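Local coordinates for 3-oxoacyl-(acyl-carrier protein) synthase II (Thermus thermophilus, PDB 1J3N) that catalyses the condensing step of fatty acid elongation, probably joining acyl chains to malonyl units carried by acyl carrier protein, as a homodimer, at residues V157-A162 / G397-V402; R310-A315 / L390-A395. All blocks are in the same frame, centred on the assembly; numbering follows the deposited sequence.

Contact 1: V157-A162 / G397-V402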
ATOM      1  N   VAL A 157      -1.113   1.903   2.039  1.00 21.48           N
ATOM      2  CA  VAL A 157      -1.798   0.882   1.256  1.00 21.44           C
ATOM      3  C   VAL A 157      -2.312   1.539  -0.027  1.00 21.19           C
ATOM      4  O   VAL A 157      -2.715   2.709  -0.028  1.00 20.88           O
ATOM      5  CB  VAL A 157      -2.996   0.265   2.026  1.00 24.54           C
ATOM      6  CG1 VAL A 157      -2.503  -0.472   3.266  1.00 23.97           C
ATOM      7  CG2 VAL A 157      -3.983   1.354   2.413  1.00 25.53           C
ATOM      8  N   VAL A 158      -2.260   0.785  -1.118  1.00 19.81           N
ATOM      9  CA  VAL A 158      -2.711   1.241  -2.420  1.00 19.61           C
ATOM     10  C   VAL A 158      -3.590   0.134  -2.987  1.00 20.58           C
ATOM     11  O   VAL A 158      -3.086  -0.870  -3.489  1.00 21.21           O
ATOM     12  CB  VAL A 158      -1.512   1.487  -3.380  1.00 20.85           C
ATOM     13  CG1 VAL A 158      -2.016   1.904  -4.764  1.00 17.79           C
ATOM     14  CG2 VAL A 158      -0.602   2.577  -2.800  1.00 20.00           C
ATOM     15  N   THR A 159      -4.901   0.310  -2.866  1.00 19.00           N
ATOM     16  CA  THR A 159      -5.853  -0.662  -3.371  1.00 20.51           C
ATOM     17  C   THR A 159      -6.988   0.036  -4.116  1.00 21.57           C
ATOM     18  O   THR A 159      -8.172  -0.258  -3.928  1.00 20.38           O
ATOM     19  CB  THR A 159      -6.412  -1.539  -2.225  1.00 23.44           C
ATOM     20  OG1 THR A 159      -6.832  -0.712  -1.134  1.00 22.66           O
ATOM     21  CG2 THR A 159      -5.340  -2.514  -1.736  1.00 24.88           C
ATOM     22  N   ALA A 160      -6.602   0.975  -4.972  1.00 21.45           N
ATOM     23  CA  ALA A 160      -7.557   1.724  -5.764  1.00 23.17           C
ATOM     24  C   ALA A 160      -8.719   2.258  -4.919  1.00 22.68           C
ATOM     25  O   ALA A 160      -8.514   2.949  -3.922  1.00 22.22           O
ATOM     26  CB  ALA A 160      -8.078   0.842  -6.904  1.00 21.67           C
ATOM     27  N   CYS A 161      -9.939   1.906  -5.308  1.00 23.62           N
ATOM     28  CA  CYS A 161     -11.141   2.380  -4.627  1.00 23.57           C
ATOM     29  C   CYS A 161     -11.305   1.955  -3.173  1.00 21.88           C
ATOM     30  O   CYS A 161     -12.004   2.617  -2.410  1.00 23.46           O
ATOM     31  CB  CYS A 161     -12.371   1.940  -5.416  1.00 26.88           C
ATOM     32  SG  CYS A 161     -12.221   2.202  -7.179  1.00 30.12           S
ATOM     33  N   ALA A 162     -10.660   0.860  -2.789  1.00 20.81           N
ATOM     34  CA  ALA A 162     -10.756   0.347  -1.423  1.00 18.49           C
ATOM     35  C   ALA A 162      -9.676   0.914  -0.500  1.00 19.51           C
ATOM     36  O   ALA A 162      -9.661   0.629   0.705  1.00 18.54           O
ATOM     37  CB  ALA A 162     -10.671  -1.176  -1.442  1.00 15.50           C
ATOM     38  N   GLY A 397      -9.847  -4.219  -9.660  1.00 28.11           N
ATOM     39  CA  GLY A 397      -8.902  -5.248  -9.261  1.00 27.78           C
ATOM     40  C   GLY A 397      -9.651  -6.343  -8.533  1.00 27.14           C
ATOM     41  O   GLY A 397      -9.326  -7.523  -8.654  1.00 28.97           O
ATOM     42  N   GLY A 398     -10.675  -5.943  -7.786  1.00 25.41           N
ATOM     43  CA  GLY A 398     -11.476  -6.900  -7.047  1.00 22.89           C
ATOM     44  C   GLY A 398     -11.345  -6.764  -5.545  1.00 22.22           C
ATOM     45  O   GLY A 398     -11.890  -7.580  -4.797  1.00 21.98           O
ATOM     46  N   HIS A 399     -10.631  -5.729  -5.102  1.00 19.78           N
ATOM     47  CA  HIS A 399     -10.420  -5.488  -3.680  1.00 20.53           C
ATOM     48  C   HIS A 399     -11.685  -4.932  -3.029  1.00 20.69           C
ATOM     49  O   HIS A 399     -12.186  -3.876  -3.425  1.00 21.15           O
ATOM     50  CB  HIS A 399      -9.269  -4.498  -3.493  1.00 18.39           C
ATOM     51  CG  HIS A 399      -8.104  -4.767  -4.383  1.00 18.41           C
ATOM     52  ND1 HIS A 399      -7.069  -5.607  -4.027  1.00 20.00           N
ATOM     53  CD2 HIS A 399      -7.836  -4.351  -5.643  1.00 20.15           C
ATOM     54  CE1 HIS A 399      -6.214  -5.695  -5.031  1.00 19.99           C
ATOM     55  NE2 HIS A 399      -6.657  -4.943  -6.023  1.00 20.07           N
ATOM     56  N   ASN A 400     -12.189  -5.647  -2.028  1.00 19.86           N
ATOM     57  CA  ASN A 400     -13.391  -5.241  -1.318  1.00 19.76           C
ATOM     58  C   ASN A 400     -13.035  -4.994   0.134  1.00 20.87           C
ATOM     59  O   ASN A 400     -12.453  -5.853   0.791  1.00 22.08           O
ATOM     60  CB  ASN A 400     -14.456  -6.336  -1.410  1.00 19.56           C
ATOM     61  CG  ASN A 400     -14.802  -6.680  -2.835  1.00 21.47           C
ATOM     62  OD1 ASN A 400     -15.204  -5.812  -3.607  1.00 25.78           O
ATOM     63  ND2 ASN A 400     -14.641  -7.944  -3.199  1.00 22.26           N
ATOM     64  N   ALA A 401     -13.379  -3.810   0.623  1.00 20.19           N
ATOM     65  CA  ALA A 401     -13.101  -3.440   2.001  1.00 22.00           C
ATOM     66  C   ALA A 401     -14.349  -2.784   2.583  1.00 21.83           C
ATOM     67  O   ALA A 401     -14.926  -1.871   1.982  1.00 22.97           O
ATOM     68  CB  ALA A 401     -11.910  -2.480   2.057  1.00 20.01           C
ATOM     69  N   VAL A 402     -14.758  -3.259   3.750  1.00 22.65           N
ATOM     70  CA  VAL A 402     -15.939  -2.747   4.430  1.00 21.79           C
ATOM     71  C   VAL A 402     -15.638  -2.392   5.888  1.00 22.65           C
ATOM     72  O   VAL A 402     -14.956  -3.139   6.594  1.00 21.11           O
ATOM     73  CB  VAL A 402     -17.073  -3.800   4.413  1.00 23.50           C
ATOM     74  CG1 VAL A 402     -18.283  -3.287   5.187  1.00 17.51           C
ATOM     75  CG2 VAL A 402     -17.449  -4.126   2.977  1.00 22.10           C
TER
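Ala-162 rests its methyl group against His-399 and Ala-401, two residues on the same side of strand 399-406. Its CB lies 3.9 Å from CB of Ala-401 and 4.1 Å from CB of His-399. The same methyl comes within 3.7 Å of the backbone O of His-399, so its van der Waals contact with the strand is apolar at the two CB atoms and against a carbonyl oxygen at the third. The imidazole of His-399 starts out beside its own backbone N, with CG anti to the carbonyl carbon (chi1 -43°), and this turn carries the ring to Thr-159. The Thr-159 methyl CG2 sits over one ring face, 4.2 Å from ND1 of His-399. The polar atoms ND1 of His-399 and OG1 of Thr-159 bond elsewhere, to the backbone O of Ser-154 of the second subunit and to OD2 of Asp-166. No hydrogen bond joins the two segments directly; the bend of 157-162 is held by its own bond from Ala-162 N to Thr-159 O (3.0 Å). Cys-161, touching His-301 and His-338 just ahead of helix 163-176, is consistent with the Cys-His-His active site of KAS I/II-type condensing enzymes, a branch of the thiolase fold.

Contact 2: R310-A315 / L390-A395; sequences RAEVLA and LSNSFA
At a helix-sheet interface of the thiolase fold, Glu-312 of helix 306-324 reaches across to Asn-392 and Phe-394 of strand 388-394. The backbones stay well apart, the nearest CA atoms being those of Glu-312 and Phe-394 at 8.5 Å, and the glutamate side chain spans the gap. It can do so because CG stands anti to the backbone N (chi1 177°) and the chain runs on extended to the carboxylate. OE2 of Glu-312 accepts a hydrogen bond from ND2 of Asn-392 at 3.1 Å. The N-H points fairly straight at the oxygen, at 160°, and the acceptor lies almost in the amide plane. On the glutamate side the bond uses the anti lone pair of OE2, the one turned away from OE1. Phe-394 flanks the same side chain: CG of Glu-312 lies at the ring edge, in its plane, 3.9 Å from CE2 of Phe-394, while OE2 of Glu-312 comes obliquely to within 3.3 Å of that carbon. Carboxylate and ring planes stand 71° apart, so this is no stack of flat groups. The other bonds of the carboxylate go to the backbone of the loop after strand 297-299, where OE1 takes the N-H of Gly-302 and OE2 that of His-301. Ala-277 of helix 275-288 also packs against Phe-394, and Met-281 of that helix against Asn-392. With three N-H groups converging on its two oxygens, the buried carboxylate is held in position and in rotation, and it ties the helix at once to the strand and to the backbone of His-301, one of the two histidines that touch Cys-161.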
ATOM      1  N   ARG A 310     -25.581  -2.250  -9.362  1.00 27.24           N
ATOM      2  CA  ARG A 310     -26.451  -3.420  -9.209  1.00 26.70           C
ATOM      3  C   ARG A 310     -25.790  -4.543  -8.402  1.00 25.57           C
ATOM      4  O   ARG A 310     -26.439  -5.206  -7.583  1.00 24.39           O
ATOM      5  CB  ARG A 310     -26.848  -3.955 -10.587  1.00 28.18           C
ATOM      6  CG  ARG A 310     -27.658  -5.248 -10.556  1.00 30.87           C
ATOM      7  CD  ARG A 310     -28.176  -5.588 -11.951  1.00 34.88           C
ATOM      8  NE  ARG A 310     -28.985  -6.802 -11.962  1.00 36.56           N
ATOM      9  CZ  ARG A 310     -28.509  -8.006 -12.258  1.00 39.58           C
ATOM     10  NH1 ARG A 310     -27.230  -8.153 -12.575  1.00 40.73           N
ATOM     11  NH2 ARG A 310     -29.311  -9.066 -12.232  1.00 41.03           N
ATOM     12  N   ALA A 311     -24.502  -4.762  -8.644  1.00 23.99           N
ATOM     13  CA  ALA A 311     -23.766  -5.801  -7.930  1.00 24.65           C
ATOM     14  C   ALA A 311     -23.814  -5.541  -6.434  1.00 24.14           C
ATOM     15  O   ALA A 311     -23.897  -6.477  -5.633  1.00 23.67           O
ATOM     16  CB  ALA A 311     -22.321  -5.841  -8.410  1.00 23.30           C
ATOM     17  N   GLU A 312     -23.750  -4.263  -6.063  1.00 24.97           N
ATOM     18  CA  GLU A 312     -23.794  -3.868  -4.658  1.00 25.09           C
ATOM     19  C   GLU A 312     -25.162  -4.174  -4.052  1.00 26.20           C
ATOM     20  O   GLU A 312     -25.257  -4.829  -3.018  1.00 28.19           O
ATOM     21  CB  GLU A 312     -23.457  -2.371  -4.513  1.00 24.13           C
ATOM     22  CG  GLU A 312     -23.549  -1.838  -3.083  1.00 25.91           C
ATOM     23  CD  GLU A 312     -22.639  -0.636  -2.815  1.00 25.61           C
ATOM     24  OE1 GLU A 312     -22.438   0.194  -3.731  1.00 27.46           O
ATOM     25  OE2 GLU A 312     -22.139  -0.519  -1.677  1.00 25.02           O
ATOM     26  N   VAL A 313     -26.224  -3.706  -4.702  1.00 28.20           N
ATOM     27  CA  VAL A 313     -27.581  -3.951  -4.218  1.00 28.02           C
ATOM     28  C   VAL A 313     -27.851  -5.455  -4.083  1.00 27.95           C
ATOM     29  O   VAL A 313     -28.380  -5.905  -3.070  1.00 30.19           O
ATOM     30  CB  VAL A 313     -28.624  -3.313  -5.164  1.00 27.74           C
ATOM     31  CG1 VAL A 313     -30.032  -3.691  -4.722  1.00 28.67           C
ATOM     32  CG2 VAL A 313     -28.454  -1.794  -5.168  1.00 26.19           C
ATOM     33  N   LEU A 314     -27.482  -6.231  -5.098  1.00 29.06           N
ATOM     34  CA  LEU A 314     -27.680  -7.676  -5.052  1.00 27.78           C
ATOM     35  C   LEU A 314     -26.915  -8.272  -3.875  1.00 28.53           C
ATOM     36  O   LEU A 314     -27.376  -9.223  -3.243  1.00 27.07           O
ATOM     37  CB  LEU A 314     -27.199  -8.331  -6.348  1.00 26.87           C
ATOM     38  CG  LEU A 314     -28.042  -8.088  -7.607  1.00 27.16           C
ATOM     39  CD1 LEU A 314     -27.363  -8.719  -8.800  1.00 22.08           C
ATOM     40  CD2 LEU A 314     -29.439  -8.668  -7.415  1.00 28.73           C
ATOM     41  N   ALA A 315     -25.745  -7.705  -3.586  1.00 27.05           N
ATOM     42  CA  ALA A 315     -24.913  -8.170  -2.480  1.00 28.24           C
ATOM     43  C   ALA A 315     -25.540  -7.796  -1.139  1.00 29.84           C
ATOM     44  O   ALA A 315     -25.429  -8.536  -0.152  1.00 28.71           O
ATOM     45  CB  ALA A 315     -23.514  -7.563  -2.589  1.00 27.24           C
ATOM     46  N   LEU A 390     -22.573   0.508   7.940  1.00 24.49           N
ATOM     47  CA  LEU A 390     -21.445   0.010   7.166  1.00 23.83           C
ATOM     48  C   LEU A 390     -21.015   1.055   6.143  1.00 23.31           C
ATOM     49  O   LEU A 390     -21.812   1.907   5.733  1.00 25.29           O
ATOM     50  CB  LEU A 390     -21.807  -1.284   6.423  1.00 23.55           C
ATOM     51  CG  LEU A 390     -22.089  -2.560   7.224  1.00 24.38           C
ATOM     52  CD1 LEU A 390     -22.254  -3.722   6.255  1.00 22.54           C
ATOM     53  CD2 LEU A 390     -20.940  -2.835   8.199  1.00 20.51           C
ATOM     54  N   SER A 391     -19.749   0.981   5.748  1.00 22.15           N
ATOM     55  CA  SER A 391     -19.172   1.858   4.743  1.00 23.99           C
ATOM     56  C   SER A 391     -18.531   0.927   3.716  1.00 23.48           C
ATOM     57  O   SER A 391     -17.548   0.257   4.015  1.00 21.11           O
ATOM     58  CB  SER A 391     -18.111   2.761   5.361  1.00 25.43           C
ATOM     59  OG  SER A 391     -17.746   3.778   4.445  1.00 26.53           O
ATOM     60  N   ASN A 392     -19.086   0.887   2.507  1.00 24.18           N
ATOM     61  CA  ASN A 392     -18.578  -0.007   1.469  1.00 22.01           C
ATOM     62  C   ASN A 392     -17.594   0.592   0.473  1.00 22.72           C
ATOM     63  O   ASN A 392     -17.694   1.758   0.100  1.00 22.46           O
ATOM     64  CB  ASN A 392     -19.740  -0.624   0.676  1.00 22.23           C
ATOM     65  CG  ASN A 392     -20.585  -1.586   1.507  1.00 23.82           C
ATOM     66  OD1 ASN A 392     -20.137  -2.110   2.524  1.00 22.41           O
ATOM     67  ND2 ASN A 392     -21.813  -1.838   1.054  1.00 23.61           N
ATOM     68  N   SER A 393     -16.656  -0.243   0.032  1.00 23.47           N
ATOM     69  CA  SER A 393     -15.648   0.136  -0.953  1.00 25.42           C
ATOM     70  C   SER A 393     -15.272  -1.108  -1.759  1.00 26.72           C
ATOM     71  O   SER A 393     -14.583  -1.996  -1.248  1.00 25.46           O
ATOM     72  CB  SER A 393     -14.417   0.714  -0.261  1.00 25.23           C
ATOM     73  OG  SER A 393     -14.725   1.964   0.331  1.00 22.35           O
ATOM     74  N   PHE A 394     -15.737  -1.161  -3.012  1.00 26.68           N
ATOM     75  CA  PHE A 394     -15.497  -2.289  -3.919  1.00 28.07           C
ATOM     76  C   PHE A 394     -14.735  -1.801  -5.146  1.00 28.72           C
ATOM     77  O   PHE A 394     -15.334  -1.386  -6.134  1.00 32.86           O
ATOM     78  CB  PHE A 394     -16.838  -2.903  -4.323  1.00 26.30           C
ATOM     79  CG  PHE A 394     -17.756  -3.155  -3.157  1.00 28.34           C
ATOM     80  CD1 PHE A 394     -17.302  -3.853  -2.039  1.00 27.31           C
ATOM     81  CD2 PHE A 394     -19.062  -2.681  -3.164  1.00 24.62           C
ATOM     82  CE1 PHE A 394     -18.133  -4.075  -0.944  1.00 26.61           C
ATOM     83  CE2 PHE A 394     -19.904  -2.900  -2.072  1.00 25.65           C
ATOM     84  CZ  PHE A 394     -19.434  -3.600  -0.957  1.00 26.61           C
ATOM     85  N   ALA A 395     -13.413  -1.911  -5.073  1.00 30.11           N
ATOM     86  CA  ALA A 395     -12.474  -1.415  -6.081  1.00 30.07           C
ATOM     87  C   ALA A 395     -12.114  -2.193  -7.341  1.00 29.39           C
ATOM     88  O   ALA A 395     -12.421  -3.373  -7.488  1.00 29.67           O
ATOM     89  CB  ALA A 395     -11.177  -1.047  -5.370  1.00 29.28           C
TER

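Overall arrangement
The centres of the two contacts lie about 12 Å apart, and both reach the same mixed sheet, in which strands 388-394 and 399-406 are antiparallel neighbours that follow each other in the chain. In sequence, both segments of contact 2 fall between the two segments of contact 1. They also meet directly: Ala-401 N probably bonds to Ser-393 O at 2.9 Å, and Ala-395 packs against Cys-161 and Ala-162. Contact 1 joins the loop before helix 163-176 to strand 399-406, beside the second subunit, whereas contact 2 fastens helix 306-324 to strand 388-394. Segments from the N-terminal and C-terminal beta-ketoacyl synthase ranges are thus both joined to this strand pair near the probable active site at Cys-161.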